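Local coordinates for putative carbohydrate-active enzyme (Uncultured organism, PDB 5WH8), which probably hydrolyses O-glycosidic bonds in cellulose, this chain being the family 5 glycoside hydrolase module of a longer multi-modular protein, at residues L51-K56 against G291-V296; F63-Y68 against D91-I96; Y144-E149 against E165-V170. All coordinates share one frame; numbering follows the deposited sequence.

In the fold
All three contacts lie round one TIM barrel of eight parallel strands ringed by helices. Contact 1 joins the first barrel helix, 48-56, to the loop before the last, 298-307. Contacts 2 and 3 follow in series along the chain, nested inside the span closed by contact 1. Contacts 1 and 2, with centres 16 Å apart, touch where Leu51 and Leu54 pack on Phe63. Contacts 2 and 3, with centres 17 Å apart, each seat a helix on the outside of the barrel. Inside it, Arg64 ties them together through a salt bridge to Glu145 and a probable hydrogen bond to Asn148. Contacts 1 and 3 lie on opposite sides of the chain's centre, with nearest atoms about 14 Å apart.

Contact 1 of 3, residues L51-K56 against G291-V296; sequences LTALVK and GDWNMV
Ala53 and Trp293 meet through their beta carbons. Ala53 CB lies 3.6 Å from Trp293 CB. The same methyl reaches the near corner of the indole, 4.2 Å from Trp293 CD1. The backbones come close here, since the Ala53 side chain is a single methyl on the helix side that faces the loop. In Trp293, CG stands beside the backbone N and anti to the carbonyl carbon (chi1 -53°). The six-membered ring is thereby carried away from the helix, and it is the root of the side chain that does the touching. Gly291 O sits 3.1 Å above one face of this indole, toward the rim. Asn294 adds a looser contact through ND2, 4.5 Å from Ala53 CB. That nitrogen is hydrogen-bonded to Asp57, just past the helix segment, and Asn294 OD1 accepts from Lys304. The loop backbone is shaped by a type I turn from Asp292 to Met295. Asp292 OD1 also accepts a weak bond from Asn294 N, 3.3 Å long with an N-H...O angle of 155°. The contact joins the first barrel helix, 48-56, to the loop that leads into the last, 298-307, near the closure of the TIM barrel. The contact is small and made by van der Waals packing, mostly CB on CB. Such packing has little directionality, so the loop's position probably depends more on the bonds of Asn294 to Asp57 and Lys304.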
loop_
_atom_site.group_PDB
_atom_site.type_symbol
_atom_site.label_atom_id
_atom_site.label_comp_id
_atom_site.label_asym_id
_atom_site.label_seq_id
_atom_site.Cartn_x
_atom_site.Cartn_y
_atom_site.Cartn_z
ATOM N N LEU A 51 7.419 13.776 3.770
ATOM C CA LEU A 51 6.174 13.212 4.274
ATOM C C LEU A 51 5.323 14.257 5.012
ATOM O O LEU A 51 4.105 14.220 4.944
ATOM C CB LEU A 51 6.461 12.023 5.185
ATOM C CG LEU A 51 6.605 10.651 4.510
ATOM C CD1 LEU A 51 5.279 10.191 4.001
ATOM C CD2 LEU A 51 7.619 10.659 3.400
ATOM N N THR A 52 5.953 15.232 5.667
ATOM C CA THR A 52 5.201 16.328 6.273
ATOM C C THR A 52 4.423 17.105 5.191
ATOM O O THR A 52 3.254 17.431 5.387
ATOM C CB THR A 52 6.135 17.286 7.089
ATOM O OG1 THR A 52 6.647 16.606 8.227
ATOM C CG2 THR A 52 5.370 18.488 7.595
ATOM N N ALA A 53 5.051 17.362 4.043
ATOM C CA ALA A 53 4.358 18.024 2.933
ATOM C C ALA A 53 3.219 17.155 2.402
ATOM O O ALA A 53 2.140 17.662 2.094
ATOM C CB ALA A 53 5.348 18.368 1.788
ATOM N N LEU A 54 3.448 15.848 2.274
ATOM C CA LEU A 54 2.383 14.970 1.814
ATOM C C LEU A 54 1.160 15.039 2.732
ATOM O O LEU A 54 0.008 15.025 2.274
ATOM C CB LEU A 54 2.885 13.533 1.705
ATOM C CG LEU A 54 3.648 13.228 0.407
ATOM C CD1 LEU A 54 4.374 11.915 0.550
ATOM C CD2 LEU A 54 2.680 13.180 -0.754
ATOM N N VAL A 55 1.392 15.068 4.037
ATOM C CA VAL A 55 0.279 15.091 4.989
ATOM C C VAL A 55 -0.390 16.457 5.050
ATOM O O VAL A 55 -1.621 16.559 4.902
ATOM C CB VAL A 55 0.774 14.660 6.384
ATOM C CG1 VAL A 55 -0.336 14.774 7.428
ATOM C CG2 VAL A 55 1.284 13.224 6.333
ATOM N N LYS A 56 0.406 17.503 5.248
ATOM C CA LYS A 56 -0.159 18.839 5.429
ATOM C C LYS A 56 -0.661 19.496 4.145
ATOM O O LYS A 56 -1.648 20.246 4.197
ATOM C CB LYS A 56 0.867 19.771 6.085
ATOM C CG LYS A 56 1.366 19.313 7.447
ATOM C CD LYS A 56 0.264 19.115 8.496
ATOM C CE LYS A 56 -0.375 20.425 8.931
ATOM N NZ LYS A 56 -1.388 20.206 10.005
ATOM N N GLY A 291 13.777 20.269 -3.111
ATOM C CA GLY A 291 13.007 20.048 -1.902
ATOM C C GLY A 291 11.591 20.581 -1.989
ATOM O O GLY A 291 10.937 20.761 -0.972
ATOM N N ASP A 292 11.133 20.867 -3.203
ATOM C CA ASP A 292 9.793 21.421 -3.399
ATOM C C ASP A 292 8.806 20.283 -3.647
ATOM O O ASP A 292 8.565 19.866 -4.777
ATOM C CB ASP A 292 9.781 22.421 -4.566
ATOM C CG ASP A 292 8.486 23.203 -4.653
ATOM O OD1 ASP A 292 7.505 22.811 -4.002
ATOM O OD2 ASP A 292 8.433 24.229 -5.390
ATOM N N TRP A 293 8.250 19.785 -2.556
ATOM C CA TRP A 293 7.448 18.577 -2.583
ATOM C C TRP A 293 6.049 18.803 -3.136
ATOM O O TRP A 293 5.261 17.859 -3.204
ATOM C CB TRP A 293 7.389 18.001 -1.162
ATOM C CG TRP A 293 8.760 17.822 -0.593
ATOM C CD1 TRP A 293 9.298 18.456 0.509
ATOM C CD2 TRP A 293 9.780 16.968 -1.105
ATOM N NE1 TRP A 293 10.594 18.035 0.699
ATOM C CE2 TRP A 293 10.917 17.125 -0.275
ATOM C CE3 TRP A 293 9.855 16.090 -2.186
ATOM C CZ2 TRP A 293 12.114 16.441 -0.515
ATOM C CZ3 TRP A 293 11.049 15.391 -2.415
ATOM C CH2 TRP A 293 12.158 15.577 -1.574
ATOM N N ASN A 294 5.753 20.027 -3.572
ATOM C CA ASN A 294 4.485 20.340 -4.213
ATOM C C ASN A 294 4.660 20.687 -5.704
ATOM O O ASN A 294 3.709 21.095 -6.380
ATOM C CB ASN A 294 3.789 21.476 -3.462
ATOM C CG ASN A 294 3.290 21.038 -2.094
ATOM O OD1 ASN A 294 2.361 20.255 -1.998
ATOM N ND2 ASN A 294 3.911 21.534 -1.038
ATOM N N MET A 295 5.871 20.510 -6.218
ATOM C CA MET A 295 6.147 20.719 -7.647
ATOM C C MET A 295 5.701 19.494 -8.445
ATOM O O MET A 295 6.518 18.655 -8.846
ATOM C CB MET A 295 7.624 20.996 -7.877
ATOM C CG MET A 295 7.935 21.469 -9.290
ATOM S SD MET A 295 7.226 23.087 -9.713
ATOM C CE MET A 295 8.475 24.168 -8.995
ATOM N N VAL A 296 4.388 19.403 -8.641
ATOM C CA VAL A 296 3.750 18.204 -9.188
ATOM C C VAL A 296 3.789 18.146 -10.712
ATOM O O VAL A 296 3.787 19.172 -11.399
ATOM C CB VAL A 296 2.281 18.087 -8.746
ATOM C CG1 VAL A 296 2.202 17.752 -7.253
ATOM C CG2 VAL A 296 1.498 19.342 -9.044
#

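Contact 2 of 3, residues F63-Y68 against D91-I96; sequences FRLAIY and DNMVDI
Leu65 meets Met93 with both of its methyls. Leu65 CD1 and CD2 each lie 3.8 Å from Met93 CB, so the forked end of the leucine sits astride the root of the methionine. The two side chains cross obliquely. Leu65 CD2 continues along Met93 to CG, at 4.1 Å. Met93 CG is anti to the carbonyl carbon (chi1 -62°), and the chain then bends twice more, at chi2 and chi3. The first bend takes SD away from Leu65. The second folds CE back, and this methyl packs on Leu51 of helix 48-56. Leu65 CD1 serves a second partner, Val94 CG2, at 4.1 Å. Here the side chains cross at about a right angle. Val94 puts CG2 beside its backbone N and CG1 anti to that N (chi1 174°), which leaves CG2 as the branch that faces the strand.

Strand 62-68, helix 83-100 and strand 103-109 form a beta-alpha-beta unit of the TIM barrel, and this contact seats the helix on the first strand of that unit. All three touching residues are buried. Residues alternate along the strand: Leu65 points out to the helix layer, while Arg64 points into the barrel, where it makes a salt bridge with Glu237 and a hydrogen bond with Ser35. On the strand itself, Leu65 CD2 also lies in plane at the edge of the Phe63 ring. On the helix, Asp91 is turned away from the strand and hydrogen-bonded through its two carboxylate oxygens to Tyr131 and His136.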
loop_
_atom_site.group_PDB
_atom_site.type_symbol
_atom_site.label_atom_id
_atom_site.label_comp_id
_atom_site.label_asym_id
_atom_site.label_seq_id
_atom_site.Cartn_x
_atom_site.Cartn_y
_atom_site.Cartn_z
ATOM N N PHE A 63 0.682 6.218 3.636
ATOM C CA PHE A 63 1.874 6.150 2.798
ATOM C C PHE A 63 2.342 4.711 2.733
ATOM O O PHE A 63 2.330 4.010 3.730
ATOM C CB PHE A 63 3.020 7.046 3.345
ATOM C CG PHE A 63 4.124 7.281 2.347
ATOM C CD1 PHE A 63 3.936 8.084 1.241
ATOM C CD2 PHE A 63 5.343 6.647 2.491
ATOM C CE1 PHE A 63 4.926 8.256 0.297
ATOM C CE2 PHE A 63 6.349 6.823 1.552
ATOM C CZ PHE A 63 6.153 7.634 0.467
ATOM N N ARG A 64 2.779 4.281 1.559
ATOM C CA ARG A 64 3.234 2.906 1.347
ATOM C C ARG A 64 4.739 2.869 1.077
ATOM O O ARG A 64 5.239 3.574 0.208
ATOM C CB ARG A 64 2.443 2.291 0.186
ATOM C CG ARG A 64 2.899 0.914 -0.278
ATOM C CD ARG A 64 1.992 0.524 -1.402
ATOM N NE ARG A 64 2.063 -0.825 -1.956
ATOM C CZ ARG A 64 2.468 -1.138 -3.189
ATOM N NH1 ARG A 64 3.016 -0.247 -4.010
ATOM N NH2 ARG A 64 2.346 -2.382 -3.598
ATOM N N LEU A 65 5.426 2.013 1.837
ATOM C CA LEU A 65 6.854 1.793 1.724
ATOM C C LEU A 65 7.082 0.570 0.841
ATOM O O LEU A 65 6.940 -0.566 1.285
ATOM C CB LEU A 65 7.481 1.603 3.123
ATOM C CG LEU A 65 7.252 2.725 4.131
ATOM C CD1 LEU A 65 7.782 2.282 5.472
ATOM C CD2 LEU A 65 7.894 4.011 3.712
ATOM N N ALA A 66 7.428 0.827 -0.413
ATOM C CA ALA A 66 7.679 -0.244 -1.378
ATOM C C ALA A 66 9.111 -0.737 -1.225
ATOM O O ALA A 66 10.049 -0.107 -1.721
ATOM C CB ALA A 66 7.441 0.248 -2.799
ATOM N N ILE A 67 9.252 -1.866 -0.535
ATOM C CA ILE A 67 10.549 -2.447 -0.211
ATOM C C ILE A 67 10.869 -3.524 -1.250
ATOM O O ILE A 67 10.463 -4.670 -1.109
ATOM C CB ILE A 67 10.527 -3.020 1.214
ATOM C CG1 ILE A 67 10.213 -1.907 2.218
ATOM C CG2 ILE A 67 11.859 -3.675 1.577
ATOM C CD1 ILE A 67 9.401 -2.381 3.367
ATOM N N TYR A 68 11.521 -3.125 -2.338
ATOM C CA TYR A 68 11.834 -4.082 -3.395
ATOM C C TYR A 68 12.670 -5.206 -2.825
ATOM O O TYR A 68 13.569 -4.940 -2.026
ATOM C CB TYR A 68 12.607 -3.431 -4.533
ATOM C CG TYR A 68 11.753 -2.788 -5.603
ATOM C CD1 TYR A 68 11.078 -1.604 -5.355
ATOM C CD2 TYR A 68 11.668 -3.347 -6.874
ATOM C CE1 TYR A 68 10.330 -0.995 -6.343
ATOM C CE2 TYR A 68 10.914 -2.752 -7.858
ATOM C CZ TYR A 68 10.256 -1.574 -7.590
ATOM O OH TYR A 68 9.512 -0.969 -8.592
ATOM N N ASP A 91 11.989 1.184 9.806
ATOM C CA ASP A 91 11.470 1.568 11.115
ATOM C C ASP A 91 11.417 3.092 11.268
ATOM O O ASP A 91 10.463 3.629 11.842
ATOM C CB ASP A 91 12.333 1.027 12.252
ATOM C CG ASP A 91 12.246 -0.488 12.443
ATOM O OD1 ASP A 91 11.296 -1.153 11.976
ATOM O OD2 ASP A 91 13.157 -1.018 13.128
ATOM N N ASN A 92 12.458 3.776 10.791
ATOM C CA ASN A 92 12.490 5.237 10.838
ATOM C C ASN A 92 11.306 5.841 10.073
ATOM O O ASN A 92 10.662 6.780 10.543
ATOM C CB ASN A 92 13.801 5.793 10.264
ATOM C CG ASN A 92 15.019 5.511 11.147
ATOM O OD1 ASN A 92 14.906 5.099 12.300
ATOM N ND2 ASN A 92 16.199 5.751 10.588
ATOM N N MET A 93 11.027 5.310 8.887
ATOM C CA MET A 93 9.905 5.802 8.081
ATOM C C MET A 93 8.566 5.525 8.776
ATOM O O MET A 93 7.662 6.363 8.756
ATOM C CB MET A 93 9.900 5.165 6.693
ATOM C CG MET A 93 11.114 5.467 5.851
ATOM S SD MET A 93 11.459 7.220 5.669
ATOM C CE MET A 93 9.904 7.848 5.079
ATOM N N VAL A 94 8.428 4.346 9.381
ATOM C CA VAL A 94 7.211 4.014 10.140
ATOM C C VAL A 94 6.999 5.017 11.291
ATOM O O VAL A 94 5.873 5.451 11.558
ATOM C CB VAL A 94 7.272 2.559 10.671
ATOM C CG1 VAL A 94 6.081 2.260 11.596
ATOM C CG2 VAL A 94 7.323 1.581 9.501
ATOM N N ASP A 95 8.083 5.404 11.955
ATOM C CA ASP A 95 7.991 6.358 13.057
ATOM C C ASP A 95 7.606 7.765 12.565
ATOM O O ASP A 95 6.845 8.478 13.238
ATOM C CB ASP A 95 9.313 6.425 13.834
ATOM C CG ASP A 95 9.628 5.142 14.590
ATOM O OD1 ASP A 95 8.698 4.400 14.984
ATOM O OD2 ASP A 95 10.832 4.886 14.814
ATOM N N ILE A 96 8.120 8.174 11.405
ATOM C CA ILE A 96 7.737 9.467 10.827
ATOM C C ILE A 96 6.239 9.455 10.549
ATOM O O ILE A 96 5.542 10.414 10.895
ATOM C CB ILE A 96 8.528 9.789 9.542
ATOM C CG1 ILE A 96 9.972 10.145 9.913
ATOM C CG2 ILE A 96 7.919 10.959 8.761
ATOM C CD1 ILE A 96 10.925 10.031 8.749
#

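Contact 3 of 3, residues Y144-E149 against E165-V170; sequences YEICNE and EAVIPV
Ile146 packs on the helix with both of its methyls, one for each partner. Ile146 CG2 lies 3.9 Å from Val167 CG1. These two side chains slide past each other in opposite directions. Ile146 CD1 points out along the other branch and lies 4.2 Å from Ile168 CG1, where the side chains cross at about a right angle. The split follows from the torsions of the isoleucine. Its CG1 stands between the backbone N and the carbonyl carbon (chi1 55°), the crowded position, while CG2 takes the place beside the N. Beyond CG1 the chain is extended (chi2 166°), which sends CD1 out to Ile168. Val167 has CG1 anti to its own backbone N (chi1 169°), and this branch faces Ile146. All three residues are buried, and the contact across the segments is wholly apolar.

The packing belongs to the beta-alpha-beta unit of strand 142-145, helix 157-172 and strand 180-182 in the TIM barrel. Ile146 follows directly after the first of these strands and faces the helix outside it. In family 5 glycoside hydrolases the acid/base glutamate follows an asparagine at the end of the fourth barrel strand, and Asn148 and Glu149 probably hold the equivalent place.

The polar bonds lie beside this packing. Ile146 O accepts from Tyr163 of the same helix, and Glu149 OE2 is hydrogen-bonded to His209. Within the helix, Pro169 N lacks a hydrogen and makes no bond to the preceding turn, where the helix kinks. Val170 N then makes a weak bond of 3.1 Å to Val167 O.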
loop_
_atom_site.group_PDB
_atom_site.type_symbol
_atom_site.label_atom_id
_atom_site.label_comp_id
_atom_site.label_asym_id
_atom_site.label_seq_id
_atom_site.Cartn_x
_atom_site.Cartn_y
_atom_site.Cartn_z
ATOM N N TYR A 144 0.371 -4.620 7.015
ATOM C CA TYR A 144 1.422 -5.502 6.493
ATOM C C TYR A 144 1.041 -6.069 5.113
ATOM O O TYR A 144 0.133 -6.901 4.997
ATOM C CB TYR A 144 1.680 -6.648 7.510
ATOM C CG TYR A 144 2.092 -6.206 8.925
ATOM C CD1 TYR A 144 2.999 -5.158 9.127
ATOM C CD2 TYR A 144 1.604 -6.876 10.049
ATOM C CE1 TYR A 144 3.396 -4.800 10.410
ATOM C CE2 TYR A 144 1.972 -6.514 11.316
ATOM C CZ TYR A 144 2.869 -5.471 11.497
ATOM O OH TYR A 144 3.267 -5.130 12.772
ATOM N N GLU A 145 1.721 -5.611 4.056
ATOM C CA GLU A 145 1.477 -6.087 2.690
ATOM C C GLU A 145 2.562 -7.123 2.361
ATOM O O GLU A 145 3.701 -6.761 2.053
ATOM C CB GLU A 145 1.480 -4.908 1.701
ATOM C CG GLU A 145 1.217 -5.305 0.245
ATOM C CD GLU A 145 1.075 -4.130 -0.709
ATOM O OE1 GLU A 145 1.313 -2.976 -0.291
ATOM O OE2 GLU A 145 0.763 -4.372 -1.900
ATOM N N ILE A 146 2.210 -8.409 2.450
ATOM C CA ILE A 146 3.205 -9.480 2.545
ATOM C C ILE A 146 3.825 -9.908 1.184
ATOM O O ILE A 146 4.876 -10.575 1.195
ATOM C CB ILE A 146 2.606 -10.727 3.305
ATOM C CG1 ILE A 146 1.298 -11.210 2.657
ATOM C CG2 ILE A 146 2.393 -10.392 4.780
ATOM C CD1 ILE A 146 0.844 -12.623 3.141
ATOM N N CYS A 147 3.206 -9.551 0.056
ATOM C CA CYS A 147 3.760 -9.830 -1.293
ATOM C C CYS A 147 3.076 -9.006 -2.400
ATOM O O CYS A 147 2.067 -9.408 -2.963
ATOM C CB CYS A 147 3.663 -11.334 -1.646
ATOM S SG CYS A 147 2.038 -12.102 -1.424
ATOM N N ASN A 148 3.682 -7.876 -2.734
ATOM C CA ASN A 148 3.162 -6.921 -3.736
ATOM C C ASN A 148 2.381 -7.497 -4.945
ATOM O O ASN A 148 1.144 -7.339 -5.041
ATOM C CB ASN A 148 4.364 -6.103 -4.240
ATOM C CG ASN A 148 4.041 -5.206 -5.425
ATOM O OD1 ASN A 148 3.098 -4.421 -5.383
ATOM N ND2 ASN A 148 4.847 -5.306 -6.484
ATOM N N GLU A 149 3.105 -8.107 -5.881
ATOM C CA GLU A 149 2.534 -8.609 -7.150
ATOM C C GLU A 149 3.071 -9.987 -7.524
ATOM O O GLU A 149 4.034 -10.103 -8.296
ATOM C CB GLU A 149 2.808 -7.642 -8.317
ATOM C CG GLU A 149 1.915 -6.403 -8.255
ATOM C CD GLU A 149 2.158 -5.431 -9.391
ATOM O OE1 GLU A 149 3.022 -5.692 -10.261
ATOM O OE2 GLU A 149 1.474 -4.384 -9.445
ATOM N N GLU A 165 0.313 -18.812 4.075
ATOM C CA GLU A 165 0.167 -19.708 5.219
ATOM C C GLU A 165 1.520 -19.978 5.906
ATOM O O GLU A 165 1.548 -20.475 7.042
ATOM C CB GLU A 165 -0.539 -20.994 4.764
ATOM C CG GLU A 165 -2.021 -20.740 4.479
ATOM C CD GLU A 165 -2.776 -21.906 3.871
ATOM O OE1 GLU A 165 -2.148 -22.892 3.429
ATOM O OE2 GLU A 165 -4.021 -21.809 3.818
ATOM N N ALA A 166 2.624 -19.622 5.245
ATOM C CA ALA A 166 3.968 -19.634 5.864
ATOM C C ALA A 166 4.257 -18.344 6.639
ATOM O O ALA A 166 4.783 -18.375 7.760
ATOM C CB ALA A 166 5.062 -19.862 4.789
ATOM N N VAL A 167 3.920 -17.207 6.047
ATOM C CA VAL A 167 4.246 -15.909 6.644
ATOM C C VAL A 167 3.238 -15.435 7.709
ATOM O O VAL A 167 3.635 -14.834 8.705
ATOM C CB VAL A 167 4.381 -14.818 5.513
ATOM C CG1 VAL A 167 4.449 -13.425 6.079
ATOM C CG2 VAL A 167 5.613 -15.118 4.621
ATOM N N ILE A 168 1.941 -15.653 7.507
ATOM C CA ILE A 168 0.954 -15.073 8.415
ATOM C C ILE A 168 1.104 -15.626 9.842
ATOM O O ILE A 168 1.005 -14.856 10.798
ATOM C CB ILE A 168 -0.482 -15.255 7.880
ATOM C CG1 ILE A 168 -0.668 -14.320 6.661
ATOM C CG2 ILE A 168 -1.529 -14.944 8.967
ATOM C CD1 ILE A 168 -1.988 -14.481 5.963
ATOM N N PRO A 169 1.372 -16.936 10.001
ATOM C CA PRO A 169 1.573 -17.385 11.392
ATOM C C PRO A 169 2.774 -16.736 12.090
ATOM O O PRO A 169 2.771 -16.566 13.318
ATOM C CB PRO A 169 1.781 -18.902 11.239
ATOM C CG PRO A 169 1.036 -19.247 9.979
ATOM C CD PRO A 169 1.305 -18.065 9.059
ATOM N N VAL A 170 3.798 -16.397 11.324
ATOM C CA VAL A 170 4.988 -15.738 11.858
ATOM C C VAL A 170 4.639 -14.322 12.316
ATOM O O VAL A 170 5.117 -13.849 13.350
ATOM C CB VAL A 170 6.107 -15.708 10.807
ATOM C CG1 VAL A 170 7.272 -14.845 11.252
ATOM C CG2 VAL A 170 6.579 -17.133 10.490
#